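Long-range contact in NikO protein (Streptomyces tendae, PDB 4FQD), which is an enolpyruvyl transferase essential in nikkomycin biosynthesis, probably transferring the enolpyruvyl group of phosphoenolpyruvate to a nucleotide acceptor, a reaction related to that of MurA: residues D302-R310 with P326-A334. The protein carries 4 engineered substitutions. Sequence-based numbering, arbitrary orientation.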
ATOM      1  N   ASP A 302      -5.441  12.888  -4.070  1.00 14.17           N
ATOM      2  CA  ASP A 302      -4.044  12.676  -4.420  1.00 12.65           C
ATOM      3  C   ASP A 302      -3.942  11.525  -5.414  1.00 14.56           C
ATOM      4  O   ASP A 302      -3.110  11.544  -6.320  1.00 14.84           O
ATOM      5  CB  ASP A 302      -3.206  12.383  -3.176  1.00 13.65           C
ATOM      6  CG  ASP A 302      -1.767  12.044  -3.511  1.00 19.54           C
ATOM      7  OD1 ASP A 302      -1.039  12.940  -3.987  1.00 28.06           O
ATOM      8  OD2 ASP A 302      -1.362  10.882  -3.297  1.00 19.74           O
ATOM      9  N   LEU A 303      -4.802  10.527  -5.238  1.00 10.23           N
ATOM     10  CA  LEU A 303      -4.873   9.405  -6.165  1.00 13.36           C
ATOM     11  C   LEU A 303      -5.426   9.845  -7.514  1.00 13.09           C
ATOM     12  O   LEU A 303      -4.896   9.471  -8.559  1.00 11.13           O
ATOM     13  CB  LEU A 303      -5.736   8.284  -5.589  1.00  8.39           C
ATOM     14  CG  LEU A 303      -5.111   7.460  -4.464  1.00 13.86           C
ATOM     15  CD1 LEU A 303      -6.104   6.434  -3.956  1.00 11.63           C
ATOM     16  CD2 LEU A 303      -3.838   6.785  -4.946  1.00  8.80           C
ATOM     17  N   LEU A 304      -6.491  10.642  -7.480  1.00  9.66           N
ATOM     18  CA  LEU A 304      -7.116  11.154  -8.695  1.00 14.85           C
ATOM     19  C   LEU A 304      -6.126  11.956  -9.532  1.00 15.58           C
ATOM     20  O   LEU A 304      -6.111  11.853 -10.760  1.00 15.23           O
ATOM     21  CB  LEU A 304      -8.331  12.020  -8.355  1.00 11.84           C
ATOM     22  CG  LEU A 304      -9.534  11.305  -7.733  1.00 14.68           C
ATOM     23  CD1 LEU A 304     -10.663  12.291  -7.476  1.00 14.46           C
ATOM     24  CD2 LEU A 304     -10.005  10.160  -8.620  1.00 10.09           C
ATOM     25  N   ASP A 305      -5.299  12.750  -8.861  1.00 11.60           N
ATOM     26  CA  ASP A 305      -4.284  13.544  -9.540  1.00 16.02           C
ATOM     27  C   ASP A 305      -3.215  12.644 -10.149  1.00 15.56           C
ATOM     28  O   ASP A 305      -2.692  12.924 -11.227  1.00 17.72           O
ATOM     29  CB  ASP A 305      -3.641  14.538  -8.571  1.00 12.06           C
ATOM     30  CG  ASP A 305      -2.557  15.373  -9.227  1.00 31.66           C
ATOM     31  OD1 ASP A 305      -2.724  15.744 -10.409  1.00 38.01           O
ATOM     32  OD2 ASP A 305      -1.536  15.654  -8.565  1.00 37.54           O
ATOM     33  N   ARG A 306      -2.894  11.560  -9.451  1.00 13.52           N
ATOM     34  CA  ARG A 306      -1.889  10.616  -9.923  1.00 15.75           C
ATOM     35  C   ARG A 306      -2.403   9.785 -11.096  1.00 17.02           C
ATOM     36  O   ARG A 306      -1.626   9.355 -11.949  1.00 17.14           O
ATOM     37  CB  ARG A 306      -1.427   9.709  -8.779  1.00 16.33           C
ATOM     38  CG  ARG A 306      -0.424  10.367  -7.841  1.00 18.15           C
ATOM     39  CD  ARG A 306      -0.467   9.755  -6.448  1.00 14.23           C
ATOM     40  NE  ARG A 306      -0.264   8.310  -6.464  1.00 15.80           N
ATOM     41  CZ  ARG A 306      -0.418   7.527  -5.401  1.00 13.42           C
ATOM     42  NH1 ARG A 306      -0.779   8.051  -4.238  1.00 17.06           N
ATOM     43  NH2 ARG A 306      -0.212   6.220  -5.499  1.00 11.03           N
ATOM     44  N   MET A 307      -3.714   9.568 -11.137  1.00 13.07           N
ATOM     45  CA  MET A 307      -4.322   8.806 -12.224  1.00 14.94           C
ATOM     46  C   MET A 307      -4.523   9.672 -13.465  1.00 14.03           C
ATOM     47  O   MET A 307      -4.696   9.158 -14.567  1.00 15.26           O
ATOM     48  CB  MET A 307      -5.655   8.195 -11.783  1.00 11.33           C
ATOM     49  CG  MET A 307      -5.532   7.214 -10.629  1.00 15.79           C
ATOM     50  SD  MET A 307      -7.093   6.419 -10.197  1.00 16.03           S
ATOM     51  CE  MET A 307      -7.237   5.218 -11.519  1.00 19.25           C
ATOM     52  N   GLY A 308      -4.495  10.987 -13.276  1.00 16.78           N
ATOM     53  CA  GLY A 308      -4.678  11.915 -14.375  1.00 14.27           C
ATOM     54  C   GLY A 308      -6.096  12.448 -14.454  1.00 16.01           C
ATOM     55  O   GLY A 308      -6.496  13.029 -15.464  1.00 13.84           O
ATOM     56  N   VAL A 309      -6.859  12.247 -13.385  1.00 16.02           N
ATOM     57  CA  VAL A 309      -8.236  12.723 -13.318  1.00 18.23           C
ATOM     58  C   VAL A 309      -8.289  14.213 -12.992  1.00 17.43           C
ATOM     59  O   VAL A 309      -7.723  14.659 -11.993  1.00 22.35           O
ATOM     60  CB  VAL A 309      -9.052  11.940 -12.269  1.00 18.51           C
ATOM     61  CG1 VAL A 309     -10.385  12.625 -12.006  1.00 12.04           C
ATOM     62  CG2 VAL A 309      -9.258  10.500 -12.721  1.00 17.28           C
ATOM     63  N   ARG A 310      -8.967  14.981 -13.838  1.00 12.63           N
ATOM     64  CA  ARG A 310      -9.094  16.417 -13.624  1.00 16.31           C
ATOM     65  C   ARG A 310     -10.400  16.783 -12.925  1.00 16.38           C
ATOM     66  O   ARG A 310     -11.485  16.474 -13.416  1.00 14.84           O
ATOM     67  CB  ARG A 310      -8.988  17.183 -14.944  1.00 16.23           C
ATOM     68  CG  ARG A 310      -9.348  18.655 -14.808  1.00 19.88           C
ATOM     69  CD  ARG A 310      -9.246  19.398 -16.128  1.00 21.90           C
ATOM     70  NE  ARG A 310      -9.769  20.756 -16.014  1.00 37.60           N
ATOM     71  CZ  ARG A 310      -9.739  21.658 -16.989  1.00 35.68           C
ATOM     72  NH1 ARG A 310      -9.201  21.353 -18.162  1.00 34.97           N
ATOM     73  NH2 ARG A 310     -10.241  22.870 -16.791  1.00 36.09           N
ATOM     74  N   PRO A 326      -6.420   7.845 -21.750  1.00 17.75           N
ATOM     75  CA  PRO A 326      -6.334   6.797 -20.726  1.00 18.10           C
ATOM     76  C   PRO A 326      -5.705   7.291 -19.423  1.00 19.19           C
ATOM     77  O   PRO A 326      -4.854   8.181 -19.441  1.00 15.72           O
ATOM     78  CB  PRO A 326      -5.432   5.750 -21.380  1.00 22.40           C
ATOM     79  CG  PRO A 326      -5.689   5.908 -22.834  1.00 25.44           C
ATOM     80  CD  PRO A 326      -5.903   7.379 -23.052  1.00 21.03           C
ATOM     81  N   LEU A 327      -6.135   6.717 -18.305  1.00 15.30           N
ATOM     82  CA  LEU A 327      -5.621   7.105 -16.998  1.00 14.39           C
ATOM     83  C   LEU A 327      -4.315   6.390 -16.670  1.00 14.91           C
ATOM     84  O   LEU A 327      -3.862   5.522 -17.417  1.00 13.77           O
ATOM     85  CB  LEU A 327      -6.658   6.820 -15.911  1.00 11.90           C
ATOM     86  CG  LEU A 327      -7.958   7.623 -15.980  1.00 19.14           C
ATOM     87  CD1 LEU A 327      -8.905   7.211 -14.864  1.00  9.16           C
ATOM     88  CD2 LEU A 327      -7.669   9.116 -15.921  1.00 16.32           C
ATOM     89  N   ARG A 328      -3.711   6.768 -15.549  1.00 13.78           N
ATOM     90  CA  ARG A 328      -2.498   6.119 -15.070  1.00 17.79           C
ATOM     91  C   ARG A 328      -2.804   5.238 -13.864  1.00 15.87           C
ATOM     92  O   ARG A 328      -3.602   5.614 -13.004  1.00 11.24           O
ATOM     93  CB  ARG A 328      -1.434   7.158 -14.714  1.00 16.72           C
ATOM     94  CG  ARG A 328      -0.681   7.712 -15.914  1.00 23.30           C
ATOM     95  CD  ARG A 328      -0.825   9.219 -16.012  1.00 37.27           C
ATOM     96  NE  ARG A 328      -0.517   9.882 -14.749  1.00 46.63           N
ATOM     97  CZ  ARG A 328      -0.561  11.198 -14.567  1.00 40.83           C
ATOM     98  NH1 ARG A 328      -0.267  11.717 -13.382  1.00 35.63           N
ATOM     99  NH2 ARG A 328      -0.900  11.997 -15.570  1.00 41.50           N
ATOM    100  N   PRO A 329      -2.171   4.059 -13.800  1.00 17.87           N
ATOM    101  CA  PRO A 329      -2.401   3.115 -12.702  1.00  9.78           C
ATOM    102  C   PRO A 329      -1.775   3.596 -11.398  1.00 14.10           C
ATOM    103  O   PRO A 329      -0.806   4.355 -11.416  1.00 12.55           O
ATOM    104  CB  PRO A 329      -1.700   1.845 -13.187  1.00 11.25           C
ATOM    105  CG  PRO A 329      -0.619   2.342 -14.079  1.00 13.35           C
ATOM    106  CD  PRO A 329      -1.188   3.547 -14.771  1.00 11.60           C
ATOM    107  N   VAL A 330      -2.335   3.153 -10.277  1.00 15.80           N
ATOM    108  CA  VAL A 330      -1.827   3.520  -8.961  1.00 13.18           C
ATOM    109  C   VAL A 330      -1.837   2.326  -8.016  1.00 13.34           C
ATOM    110  O   VAL A 330      -2.622   1.393  -8.188  1.00 11.76           O
ATOM    111  CB  VAL A 330      -2.671   4.643  -8.322  1.00 12.67           C
ATOM    112  CG1 VAL A 330      -2.424   5.974  -9.021  1.00 12.63           C
ATOM    113  CG2 VAL A 330      -4.147   4.278  -8.352  1.00 10.36           C
ATOM    114  N   GLU A 331      -0.954   2.354  -7.024  1.00 12.96           N
ATOM    115  CA  GLU A 331      -1.016   1.394  -5.930  1.00 14.84           C
ATOM    116  C   GLU A 331      -1.168   2.154  -4.617  1.00 14.61           C
ATOM    117  O   GLU A 331      -0.475   3.144  -4.375  1.00 15.96           O
ATOM    118  CB  GLU A 331       0.202   0.458  -5.921  1.00 11.47           C
ATOM    119  CG  GLU A 331       1.503   1.057  -5.409  1.00 16.91           C
ATOM    120  CD  GLU A 331       1.671   0.921  -3.902  1.00 20.23           C
ATOM    121  OE1 GLU A 331       2.667   1.453  -3.370  1.00 19.71           O
ATOM    122  OE2 GLU A 331       0.813   0.285  -3.252  1.00 15.83           O
ATOM    123  N   PHE A 332      -2.095   1.704  -3.780  1.00 11.85           N
ATOM    124  CA  PHE A 332      -2.371   2.394  -2.528  1.00 12.13           C
ATOM    125  C   PHE A 332      -3.034   1.474  -1.514  1.00  9.99           C
ATOM    126  O   PHE A 332      -3.390   0.337  -1.823  1.00 10.34           O
ATOM    127  CB  PHE A 332      -3.257   3.618  -2.773  1.00  9.85           C
ATOM    128  CG  PHE A 332      -4.642   3.281  -3.246  1.00  9.61           C
ATOM    129  CD1 PHE A 332      -4.899   3.084  -4.592  1.00  8.01           C
ATOM    130  CD2 PHE A 332      -5.688   3.164  -2.345  1.00  7.38           C
ATOM    131  CE1 PHE A 332      -6.172   2.774  -5.031  1.00  8.22           C
ATOM    132  CE2 PHE A 332      -6.961   2.853  -2.776  1.00  9.31           C
ATOM    133  CZ  PHE A 332      -7.204   2.658  -4.123  1.00 11.98           C
ATOM    134  N   THR A 333      -3.206   1.985  -0.302  1.00  9.64           N
ATOM    135  CA  THR A 333      -3.832   1.223   0.765  1.00 11.16           C
ATOM    136  C   THR A 333      -4.963   2.019   1.402  1.00 11.51           C
ATOM    137  O   THR A 333      -4.748   3.115   1.917  1.00 13.53           O
ATOM    138  CB  THR A 333      -2.812   0.844   1.853  1.00 13.68           C
ATOM    139  OG1 THR A 333      -1.783   0.025   1.283  1.00 13.49           O
ATOM    140  CG2 THR A 333      -3.492   0.083   2.976  1.00 11.34           C
ATOM    141  N   ALA A 334      -6.170   1.468   1.355  1.00 12.04           N
ATOM    142  CA  ALA A 334      -7.306   2.080   2.031  1.00 10.40           C
ATOM    143  C   ALA A 334      -7.137   1.921   3.538  1.00 13.18           C
ATOM    144  O   ALA A 334      -7.147   0.806   4.056  1.00 11.82           O
ATOM    145  CB  ALA A 334      -8.606   1.448   1.568  1.00 10.99           C
TER
HETATM  146  O   HOH W   1       0.784   4.469  -7.665  1.00 19.76           O
HETATM  147  O   HOH W   2       0.278   7.439 -11.498  1.00 24.14           O
HETATM  148  O   HOH W   3      -3.949  10.186 -17.514  1.00 25.58           O
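Leu303 sets CD1 over the centre of the Phe332 ring, a CH-pi contact 3.5 Å from CD1 to the ring centroid and 9° off the ring normal. It joins helix 298-307 to strand 331-334, an edge strand, within this chain, of a four-stranded sheet in the inverse alpha/beta barrel of the EPSP synthase family. With CG between its backbone N and carbonyl carbon (chi1 66°), Phe332 turns that face to the leucine; an alanine here would probably leave Leu303 CD1 without its aromatic bed and open a gap beside Leu347 of helix 344-351. Val330 packs next along the helix, its CG1 3.7 Å from Met307 CG, while its CB lies 4.2 Å from Leu303 CD2. At the helix end Leu327 reaches Val309, CD2 to CG2 at 3.8 Å, and Arg328 N donates to Met307 O at 2.8 Å with an N-H...O angle of 161°. Gly308, at positive phi, is the C-prime residue of the Schellman motif that turns the chain here. The Arg306 side chain, bent at chi3, brings its guanidinium to Glu331 O, where NH2 makes a weak bond of 3.3 Å, and a water bridges the same NH2 to Glu331 N. What positions that guanidinium is a salt bridge one turn back: Asp302 OD2, lying in its plane, accepts from Arg306 NH1 at 3.0 Å.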